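Side-chain contacts in enoyl-CoA hydratase (Mycobacterium smegmatis, PDB 3PE8), which probably catalyses the reversible addition of water to the double bond of enoyl-CoA thioesters, as crotonase-family hydratases do, and binds a zinc ion: residues A126-H129 / A130-G133; V148-G151 / L152-M156; S164-D167 / A168-A171; A220-A223 / E224-A228. One frame throughout, in Å; residues are numbered along the deposited sequence.

Contact 1: A126-H129 / A130-G133; sequences ADTH and ARVG. With ZN (zinc ion), chain C.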
loop_
_atom_site.group_PDB
_atom_site.type_symbol
_atom_site.label_atom_id
_atom_site.label_comp_id
_atom_site.label_asym_id
_atom_site.label_seq_id
_atom_site.Cartn_x
_atom_site.Cartn_y
_atom_site.Cartn_z
ATOM N N ALA A 126 -16.481 -1.969 -24.962
ATOM C CA ALA A 126 -16.320 -3.430 -24.806
ATOM C C ALA A 126 -14.894 -3.839 -24.611
ATOM O O ALA A 126 -13.974 -3.170 -25.083
ATOM C CB ALA A 126 -16.954 -4.191 -26.032
ATOM N N ASP A 127 -14.723 -4.961 -23.908
ATOM C CA ASP A 127 -13.437 -5.590 -23.713
ATOM C C ASP A 127 -13.471 -6.959 -24.343
ATOM O O ASP A 127 -14.168 -7.855 -23.843
ATOM C CB ASP A 127 -13.105 -5.714 -22.235
ATOM C CG ASP A 127 -11.786 -6.417 -22.005
ATOM O OD1 ASP A 127 -11.010 -6.491 -22.967
ATOM O OD2 ASP A 127 -11.535 -6.970 -20.922
ATOM N N THR A 128 -12.755 -7.146 -25.445
ATOM C CA THR A 128 -12.708 -8.444 -26.090
ATOM C C THR A 128 -11.404 -9.226 -25.870
ATOM O O THR A 128 -11.182 -10.237 -26.559
ATOM C CB THR A 128 -12.981 -8.317 -27.575
ATOM O OG1 THR A 128 -11.902 -7.607 -28.225
ATOM C CG2 THR A 128 -14.317 -7.626 -27.802
ATOM N N HIS A 129 -10.560 -8.770 -24.925
ATOM C CA HIS A 129 -9.260 -9.423 -24.693
ATOM C C HIS A 129 -9.437 -10.906 -24.559
ATOM O O HIS A 129 -8.678 -11.689 -25.183
ATOM C CB HIS A 129 -8.530 -8.889 -23.433
ATOM C CG HIS A 129 -7.859 -7.558 -23.592
ATOM N ND1 HIS A 129 -8.432 -6.375 -23.180
ATOM C CD2 HIS A 129 -6.666 -7.216 -24.155
ATOM C CE1 HIS A 129 -7.623 -5.369 -23.464
ATOM N NE2 HIS A 129 -6.535 -5.857 -24.028
ATOM N N ALA A 130 -10.388 -11.349 -23.748
ATOM C CA ALA A 130 -10.522 -12.784 -23.498
ATOM C C ALA A 130 -10.919 -13.497 -24.784
ATOM O O ALA A 130 -10.313 -14.521 -25.129
ATOM C CB ALA A 130 -11.513 -13.073 -22.383
ATOM N N ARG A 131 -11.892 -12.923 -25.499
ATOM C CA ARG A 131 -12.380 -13.480 -26.754
ATOM C C ARG A 131 -11.256 -13.704 -27.776
ATOM O O ARG A 131 -11.235 -14.741 -28.432
ATOM C CB ARG A 131 -13.491 -12.583 -27.334
ATOM C CG ARG A 131 -14.352 -13.222 -28.411
ATOM C CD ARG A 131 -15.514 -12.284 -28.844
ATOM N NE ARG A 131 -16.670 -12.296 -27.931
ATOM C CZ ARG A 131 -17.534 -11.286 -27.799
ATOM N NH1 ARG A 131 -17.380 -10.170 -28.501
ATOM N NH2 ARG A 131 -18.555 -11.387 -26.961
ATOM N N VAL A 132 -10.324 -12.765 -27.892
ATOM C CA VAL A 132 -9.213 -12.876 -28.844
ATOM C C VAL A 132 -7.975 -13.531 -28.228
ATOM O O VAL A 132 -6.933 -13.658 -28.895
ATOM C CB VAL A 132 -8.829 -11.524 -29.485
ATOM C CG1 VAL A 132 -10.034 -10.957 -30.221
ATOM C CG2 VAL A 132 -8.262 -10.536 -28.444
ATOM N N GLY A 133 -8.082 -13.961 -26.971
ATOM C CA GLY A 133 -6.994 -14.718 -26.336
ATOM C C GLY A 133 -5.779 -13.895 -26.010
ATOM O O GLY A 133 -4.638 -14.373 -26.175
HETATM ZN ZN ZN C . -5.104 -4.081 -24.536
HETATM O O HOH W 1 -11.668 -9.626 -21.832
HETATM O O HOH W 2 -5.506 -4.149 -26.746
HETATM O O HOH W 3 -3.285 -4.446 -24.196
#
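The turn that carries a zinc ligand of this crotonase-type chain, where the loop after strand 124-126 winds into helix 129-132, is closed by Val-132 N bonding to Thr-128 O (3.0 Å). The branched side chain of Val-132 folds back over the same carbonyl, CG2 lying 3.5 Å from Thr-128 O. With OG1 between the backbone N and the carbonyl carbon (chi1 67°), Thr-128 OG1 shares a hydrogen bond with Thr-105 OG1.

Inside the bend, Asp-127 forms an Asx turn: OD1 takes the backbone N of His-129 at 3.0 Å. The same oxygen accepts from the imidazole, His-129 ND1 to Asp-127 OD1 being 2.6 Å, and the two donors arrive from opposite faces of the carboxylate plane. This His-carboxylate bond limits rotation of the ring and turns its other nitrogen to the metal, where His-129 NE2 binds the zinc ion at 2.3 Å. Glu-109 and two waters are the other ligands. Histidine suits the place because one ring can serve a carboxylate and a metal at once. Asp-127 OD2 is hydrogen-bonded to Ser-157 OG, and a water held by Ala-130 N at 2.9 Å donates to it weakly.

Gly-133 ends the helix in a Schellman motif, its N bonded to Ala-130 O; the positive phi of 71° is easily adopted without a side chain. The small Ala-130 packs on Ala-201 of a second subunit.

Contact 2: V148-G151 / L152-M156; sequences VGVG and LARRM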
loop_
_atom_site.group_PDB
_atom_site.type_symbol
_atom_site.label_atom_id
_atom_site.label_comp_id
_atom_site.label_asym_id
_atom_site.label_seq_id
_atom_site.Cartn_x
_atom_site.Cartn_y
_atom_site.Cartn_z
ATOM N N VAL A 148 -15.741 1.869 -13.825
ATOM C CA VAL A 148 -17.093 1.358 -14.069
ATOM C C VAL A 148 -17.623 0.482 -12.934
ATOM O O VAL A 148 -18.819 0.135 -12.969
ATOM C CB VAL A 148 -17.120 0.642 -15.439
ATOM C CG1 VAL A 148 -16.731 -0.868 -15.336
ATOM C CG2 VAL A 148 -18.417 0.829 -16.242
ATOM N N GLY A 149 -16.779 0.155 -11.951
ATOM C CA GLY A 149 -17.120 -0.730 -10.847
ATOM C C GLY A 149 -16.651 -2.159 -11.044
ATOM O O GLY A 149 -16.478 -2.625 -12.176
ATOM N N VAL A 150 -16.431 -2.847 -9.928
ATOM C CA VAL A 150 -15.855 -4.188 -9.932
ATOM C C VAL A 150 -16.719 -5.197 -10.709
ATOM O O VAL A 150 -16.253 -5.846 -11.658
ATOM C CB VAL A 150 -15.590 -4.726 -8.518
ATOM C CG1 VAL A 150 -15.006 -6.118 -8.600
ATOM C CG2 VAL A 150 -14.683 -3.765 -7.763
ATOM N N GLY A 151 -17.974 -5.316 -10.332
ATOM C CA GLY A 151 -18.835 -6.290 -10.989
ATOM C C GLY A 151 -19.084 -6.054 -12.457
ATOM O O GLY A 151 -19.100 -6.983 -13.280
ATOM N N LEU A 152 -19.303 -4.788 -12.804
ATOM C CA LEU A 152 -19.524 -4.463 -14.192
ATOM C C LEU A 152 -18.260 -4.667 -15.017
ATOM O O LEU A 152 -18.350 -5.132 -16.152
ATOM C CB LEU A 152 -20.102 -3.065 -14.329
ATOM C CG LEU A 152 -20.564 -2.630 -15.697
ATOM C CD1 LEU A 152 -21.527 -3.651 -16.362
ATOM C CD2 LEU A 152 -21.280 -1.275 -15.577
ATOM N N ALA A 153 -17.090 -4.335 -14.462
ATOM C CA ALA A 153 -15.838 -4.602 -15.174
ATOM C C ALA A 153 -15.666 -6.104 -15.441
ATOM O O ALA A 153 -15.286 -6.503 -16.543
ATOM C CB ALA A 153 -14.608 -4.051 -14.398
ATOM N N ARG A 154 -15.950 -6.925 -14.428
ATOM C CA ARG A 154 -15.845 -8.357 -14.590
ATOM C C ARG A 154 -16.856 -8.861 -15.604
ATOM O O ARG A 154 -16.502 -9.659 -16.483
ATOM C CB ARG A 154 -15.945 -9.080 -13.246
ATOM C CG ARG A 154 -14.733 -8.756 -12.353
ATOM C CD ARG A 154 -14.725 -9.482 -11.037
ATOM N NE ARG A 154 -13.686 -8.956 -10.135
ATOM C CZ ARG A 154 -13.486 -9.366 -8.901
ATOM N NH1 ARG A 154 -14.163 -10.375 -8.399
ATOM N NH2 ARG A 154 -12.562 -8.759 -8.155
ATOM N N ARG A 155 -18.087 -8.357 -15.557
ATOM C CA ARG A 155 -19.091 -8.751 -16.528
ATOM C C ARG A 155 -18.614 -8.376 -17.944
ATOM O O ARG A 155 -18.715 -9.197 -18.864
ATOM C CB ARG A 155 -20.460 -8.133 -16.193
ATOM C CG ARG A 155 -21.565 -8.557 -17.137
ATOM C CD ARG A 155 -22.905 -8.020 -16.676
ATOM N NE ARG A 155 -23.874 -8.191 -17.749
ATOM C CZ ARG A 155 -25.178 -8.326 -17.595
ATOM N NH1 ARG A 155 -25.756 -8.361 -16.407
ATOM N NH2 ARG A 155 -25.932 -8.499 -18.675
ATOM N N MET A 156 -18.158 -7.144 -18.148
ATOM C CA MET A 156 -17.646 -6.732 -19.453
ATOM C C MET A 156 -16.526 -7.628 -19.963
ATOM O O MET A 156 -16.551 -8.126 -21.099
ATOM C CB MET A 156 -17.162 -5.285 -19.396
ATOM C CG MET A 156 -18.279 -4.286 -19.296
ATOM S SD MET A 156 -17.785 -2.578 -19.113
ATOM C CE MET A 156 -17.067 -2.282 -20.749
#
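Val-148 and Leu-152 meet almost at right angles across the start of helix 150-159, Val-148 CG2 touching Leu-152 CD2 at 3.6 Å. The other branch of the valine serves a second set of neighbours: CG1, set between the backbone N and the carbonyl carbon (chi1 88°), meets Ala-153 CB at 3.9 Å and comes within 4.3 Å of Met-156 SD. A beta-branched residue suits this spot because its two methyl groups can serve both sets at once. Leu-163 of strand 163-164 touches Val-148, Leu-152 and Met-156 and joins them in one apolar cluster.

Val-150 and Arg-154 behave differently, running side by side and pointing the same way. Val-150 CG1 lies over one face of the guanidinium, nearer its rim, at 3.5 Å from Arg-154 NE. The arginine chain, extended from CG to NE, carries its end on to Asp-115 of a second subunit, with which NH1 makes a salt bridge.

Backbone bonds of the first helical turn underlie both pairs. Gly-149 is the N-cap, with a positive phi (98°) at which a side chain would collide with the carbonyl O of Val-148, so that glycine suits the place; its own O accepts from Ala-153 N at 2.9 Å. Arg-155 N bonds to Gly-151 O at 2.8 Å, and its guanidinium reaches Glu-176 of the second subunit. The Val-148 and Leu-152 cluster thus packs within its own chain, against Leu-163 and Ala-171, while both arginine charges are answered by carboxylates of the second subunit.

Contact 3: S164-D167 / A168-A171; sequences SAQD and ALRA
Four consecutive i to i+4 hydrogen bonds, from Ala-168 N to Ser-164 O (2.8 Å) through Ala-171 N to Asp-167 O (2.9 Å), wind residues 165-171 into a short alpha-helix. Ser-164 is its N-cap: OG accepts from Asp-167 N at 3.0 Å, supplying a backbone N-H of the first turn with the partner that no earlier turn can give. Serine suits the site because its short side chain can curl back over the helix end.

One turn on, Asp-167 and Arg-170 lie side by side and point the same way. The arginine chain is bent at its third torsion (chi3 69°), which folds its flat end over the aspartate. Asp-167 OD1 then sits above one face of the group, 3.2 Å from Arg-170 NH2, and the two planes are stacked only 26° apart. The salt bridge is therefore one of charge alone, with no N-H directed at the oxygen. Beside it a water donates to Asp-167 O (2.6 Å) and accepts from Arg-170 NE (2.9 Å), a link that helps fix the bend. Gln-166 runs alongside Leu-169 in a looser contact.

At the subunit boundary, Arg-170 touches Leu-169 of a second subunit while Leu-169 touches Arg-170 of a third. Within the chain, Ala-165, Gln-166 and Leu-169 rest on Val-177 of strand 177-178, and Ala-171 packs against Val-148 at the end of helix 140-148 and Leu-152 of helix 150-159.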
loop_
_atom_site.group_PDB
_atom_site.type_symbol
_atom_site.label_atom_id
_atom_site.label_comp_id
_atom_site.label_asym_id
_atom_site.label_seq_id
_atom_site.Cartn_x
_atom_site.Cartn_y
_atom_site.Cartn_z
ATOM N N SER A 164 -23.607 0.103 -23.188
ATOM C CA SER A 164 -24.179 1.263 -23.829
ATOM C C SER A 164 -23.725 2.556 -23.218
ATOM O O SER A 164 -23.234 2.601 -22.081
ATOM C CB SER A 164 -25.711 1.187 -23.748
ATOM O OG SER A 164 -26.194 1.435 -22.416
ATOM N N ALA A 165 -23.935 3.640 -23.953
ATOM C CA ALA A 165 -23.598 4.971 -23.437
ATOM C C ALA A 165 -24.387 5.300 -22.170
ATOM O O ALA A 165 -23.802 5.856 -21.226
ATOM C CB ALA A 165 -23.814 6.069 -24.515
ATOM N N GLN A 166 -25.681 4.975 -22.146
ATOM C CA GLN A 166 -26.493 5.282 -20.971
ATOM C C GLN A 166 -26.041 4.478 -19.771
ATOM O O GLN A 166 -26.012 4.998 -18.647
ATOM C CB GLN A 166 -27.981 5.099 -21.256
ATOM C CG GLN A 166 -28.503 6.259 -22.102
ATOM C CD GLN A 166 -28.467 7.674 -21.385
ATOM O OE1 GLN A 166 -28.643 7.805 -20.149
ATOM N NE2 GLN A 166 -28.269 8.727 -22.179
ATOM N N ASP A 167 -25.703 3.216 -19.994
ATOM C CA ASP A 167 -25.209 2.390 -18.886
ATOM C C ASP A 167 -23.839 2.855 -18.430
ATOM O O ASP A 167 -23.550 2.815 -17.207
ATOM C CB ASP A 167 -25.238 0.885 -19.236
ATOM C CG ASP A 167 -26.680 0.286 -19.228
ATOM O OD1 ASP A 167 -27.649 0.983 -18.807
ATOM O OD2 ASP A 167 -26.840 -0.888 -19.654
ATOM N N ALA A 168 -23.008 3.353 -19.354
ATOM C CA ALA A 168 -21.700 3.925 -19.015
ATOM C C ALA A 168 -21.866 5.159 -18.124
ATOM O O ALA A 168 -21.127 5.336 -17.145
ATOM C CB ALA A 168 -20.881 4.292 -20.300
ATOM N N LEU A 169 -22.886 5.971 -18.430
ATOM C CA LEU A 169 -23.198 7.157 -17.601
ATOM C C LEU A 169 -23.658 6.715 -16.190
ATOM O O LEU A 169 -23.137 7.244 -15.166
ATOM C CB LEU A 169 -24.252 8.025 -18.292
ATOM C CG LEU A 169 -24.644 9.302 -17.547
ATOM C CD1 LEU A 169 -23.489 10.305 -17.408
ATOM C CD2 LEU A 169 -25.860 9.915 -18.299
ATOM N N ARG A 170 -24.568 5.748 -16.122
ATOM C CA ARG A 170 -25.088 5.228 -14.830
ATOM C C ARG A 170 -23.936 4.712 -13.981
ATOM O O ARG A 170 -23.868 4.954 -12.766
ATOM C CB ARG A 170 -26.091 4.118 -15.086
ATOM C CG ARG A 170 -26.649 3.497 -13.805
ATOM C CD ARG A 170 -27.730 2.490 -14.094
ATOM N NE ARG A 170 -27.194 1.296 -14.737
ATOM C CZ ARG A 170 -27.898 0.451 -15.503
ATOM N NH1 ARG A 170 -29.193 0.644 -15.762
ATOM N NH2 ARG A 170 -27.286 -0.596 -16.039
ATOM N N ALA A 171 -23.007 4.009 -14.623
ATOM C CA ALA A 171 -21.893 3.386 -13.914
ATOM C C ALA A 171 -20.774 4.317 -13.510
ATOM O O ALA A 171 -19.950 3.934 -12.667
ATOM C CB ALA A 171 -21.288 2.235 -14.771
HETATM O O HOH W 4 -24.458 1.040 -15.493
#

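Contact 4: A220-A223 / E224-A228; sequences ALWA and EAEAA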
loop_
_atom_site.group_PDB
_atom_site.type_symbol
_atom_site.label_atom_id
_atom_site.label_comp_id
_atom_site.label_asym_id
_atom_site.label_seq_id
_atom_site.Cartn_x
_atom_site.Cartn_y
_atom_site.Cartn_z
ATOM N N ALA A 220 -1.087 -2.614 -8.788
ATOM C CA ALA A 220 -2.017 -3.295 -9.674
ATOM C C ALA A 220 -1.526 -3.377 -11.099
ATOM O O ALA A 220 -1.722 -4.404 -11.779
ATOM C CB ALA A 220 -3.397 -2.555 -9.631
ATOM N N LEU A 221 -0.934 -2.282 -11.589
ATOM C CA LEU A 221 -0.370 -2.268 -12.925
ATOM C C LEU A 221 0.768 -3.273 -13.090
ATOM O O LEU A 221 0.909 -3.899 -14.127
ATOM C CB LEU A 221 0.052 -0.846 -13.312
ATOM C CG LEU A 221 -1.118 0.100 -13.531
ATOM C CD1 LEU A 221 -0.665 1.552 -13.467
ATOM C CD2 LEU A 221 -1.858 -0.198 -14.858
ATOM N N TRP A 222 1.597 -3.419 -12.066
ATOM C CA TRP A 222 2.623 -4.454 -12.069
ATOM C C TRP A 222 2.012 -5.845 -12.154
ATOM O O TRP A 222 2.439 -6.653 -12.943
ATOM C CB TRP A 222 3.477 -4.357 -10.811
ATOM C CG TRP A 222 4.627 -5.368 -10.800
ATOM C CD1 TRP A 222 4.727 -6.512 -10.036
ATOM C CD2 TRP A 222 5.789 -5.374 -11.662
ATOM N NE1 TRP A 222 5.897 -7.183 -10.327
ATOM C CE2 TRP A 222 6.552 -6.510 -11.327
ATOM C CE3 TRP A 222 6.275 -4.509 -12.656
ATOM C CZ2 TRP A 222 7.762 -6.806 -11.955
ATOM C CZ3 TRP A 222 7.496 -4.816 -13.282
ATOM C CH2 TRP A 222 8.213 -5.955 -12.921
ATOM N N ALA A 223 0.989 -6.110 -11.342
ATOM C CA ALA A 223 0.297 -7.374 -11.379
ATOM C C ALA A 223 -0.307 -7.688 -12.746
ATOM O O ALA A 223 -0.216 -8.820 -13.202
ATOM C CB ALA A 223 -0.777 -7.429 -10.296
ATOM N N GLU A 224 -0.880 -6.676 -13.390
ATOM C CA GLU A 224 -1.446 -6.827 -14.734
ATOM C C GLU A 224 -0.287 -7.235 -15.701
ATOM O O GLU A 224 -0.446 -8.169 -16.523
ATOM C CB GLU A 224 -2.098 -5.515 -15.203
ATOM C CG GLU A 224 -2.513 -5.551 -16.673
ATOM C CD GLU A 224 -3.094 -4.280 -17.174
ATOM O OE1 GLU A 224 -2.337 -3.400 -17.630
ATOM O OE2 GLU A 224 -4.343 -4.177 -17.105
ATOM N N ALA A 225 0.842 -6.543 -15.603
ATOM C CA ALA A 225 1.979 -6.784 -16.492
ATOM C C ALA A 225 2.522 -8.195 -16.275
ATOM O O ALA A 225 2.798 -8.917 -17.228
ATOM C CB ALA A 225 3.102 -5.733 -16.302
ATOM N N GLU A 226 2.634 -8.583 -15.018
ATOM C CA GLU A 226 3.092 -9.933 -14.692
ATOM C C GLU A 226 2.139 -11.006 -15.223
ATOM O O GLU A 226 2.596 -12.015 -15.777
ATOM C CB GLU A 226 3.285 -10.045 -13.207
ATOM C CG GLU A 226 4.477 -9.215 -12.730
ATOM C CD GLU A 226 5.791 -9.839 -13.095
ATOM O OE1 GLU A 226 6.202 -10.743 -12.325
ATOM O OE2 GLU A 226 6.396 -9.469 -14.145
ATOM N N ALA A 227 0.833 -10.794 -15.088
ATOM C CA ALA A 227 -0.141 -11.755 -15.614
ATOM C C ALA A 227 -0.042 -11.867 -17.145
ATOM O O ALA A 227 -0.177 -12.963 -17.700
ATOM C CB ALA A 227 -1.560 -11.389 -15.188
ATOM N N ALA A 228 0.200 -10.740 -17.835
ATOM C CA ALA A 228 0.372 -10.752 -19.290
ATOM C C ALA A 228 1.628 -11.543 -19.686
ATOM O O ALA A 228 1.589 -12.360 -20.606
ATOM C CB ALA A 228 0.419 -9.321 -19.845
HETATM O O HOH W 5 0.217 -2.966 -16.776
HETATM O O HOH W 6 7.473 -9.651 -9.658
#
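Glu-226 N donates to Trp-222 O at 2.8 Å, one of four i to i+4 bonds that carry helix 199-234 through this section. The buried carboxylate of Glu-224 is held from several sides. A water 2.7 Å from Glu-224 OE1 donates to it and to the backbone O of Leu-221, while Gly-139 N also reaches OE1 and Ser-141 OG pairs with OE2. So many partners would probably ease the cost of burying a charge, about 7 Å from the zinc ion at the nearest side-chain atom.

A second water joins Trp-222 to Glu-226 on the other flank. It lies in the plane of the indole at its edge, accepting from Trp-222 NE1 at 3.0 Å and donating to Glu-226 OE1. Glu-226 is bent at chi2 (-74°), which lays its chain across the ring: CG makes a CH-pi contact 3.7 Å from the centroid of the five-membered ring of Trp-222, and the carboxylate is tilted only 13° from the indole plane. Arg-229, one turn further along, forms a salt bridge with Glu-226 OE2 and a cation-pi contact with Trp-222.

The alanines keep the helix slim where others come close. Ala-223 packs on Ile-212 and Ala-227 on Ser-208 of a second subunit; Leu-221 meets Trp-222 of a fourth, and within the chain Ala-220 and Leu-221 lean on Val-142 of helix 140-148.

Overall arrangement
Following the chain from the N terminus, the four contacts come in series, none nesting in or crossing another; each is a local contact within eight or nine consecutive residues, so no long loop is closed. Contact 1 closes the bend after strand 124-126, and Ala-126 there packs against Met-156 of contact 2. Contact 2 begins where helix 140-148 gives way to helix 150-159, and it leads to contact 3 through Ala-171, which joins helix 165-171 to Val-148 and Leu-152. Contact 4 lies far along the sequence on helix 199-234, about 27 Å from contact 3 between centres, yet returns toward the zinc site of contact 1. Contacts 1, 2 and 4 all touch the same second subunit.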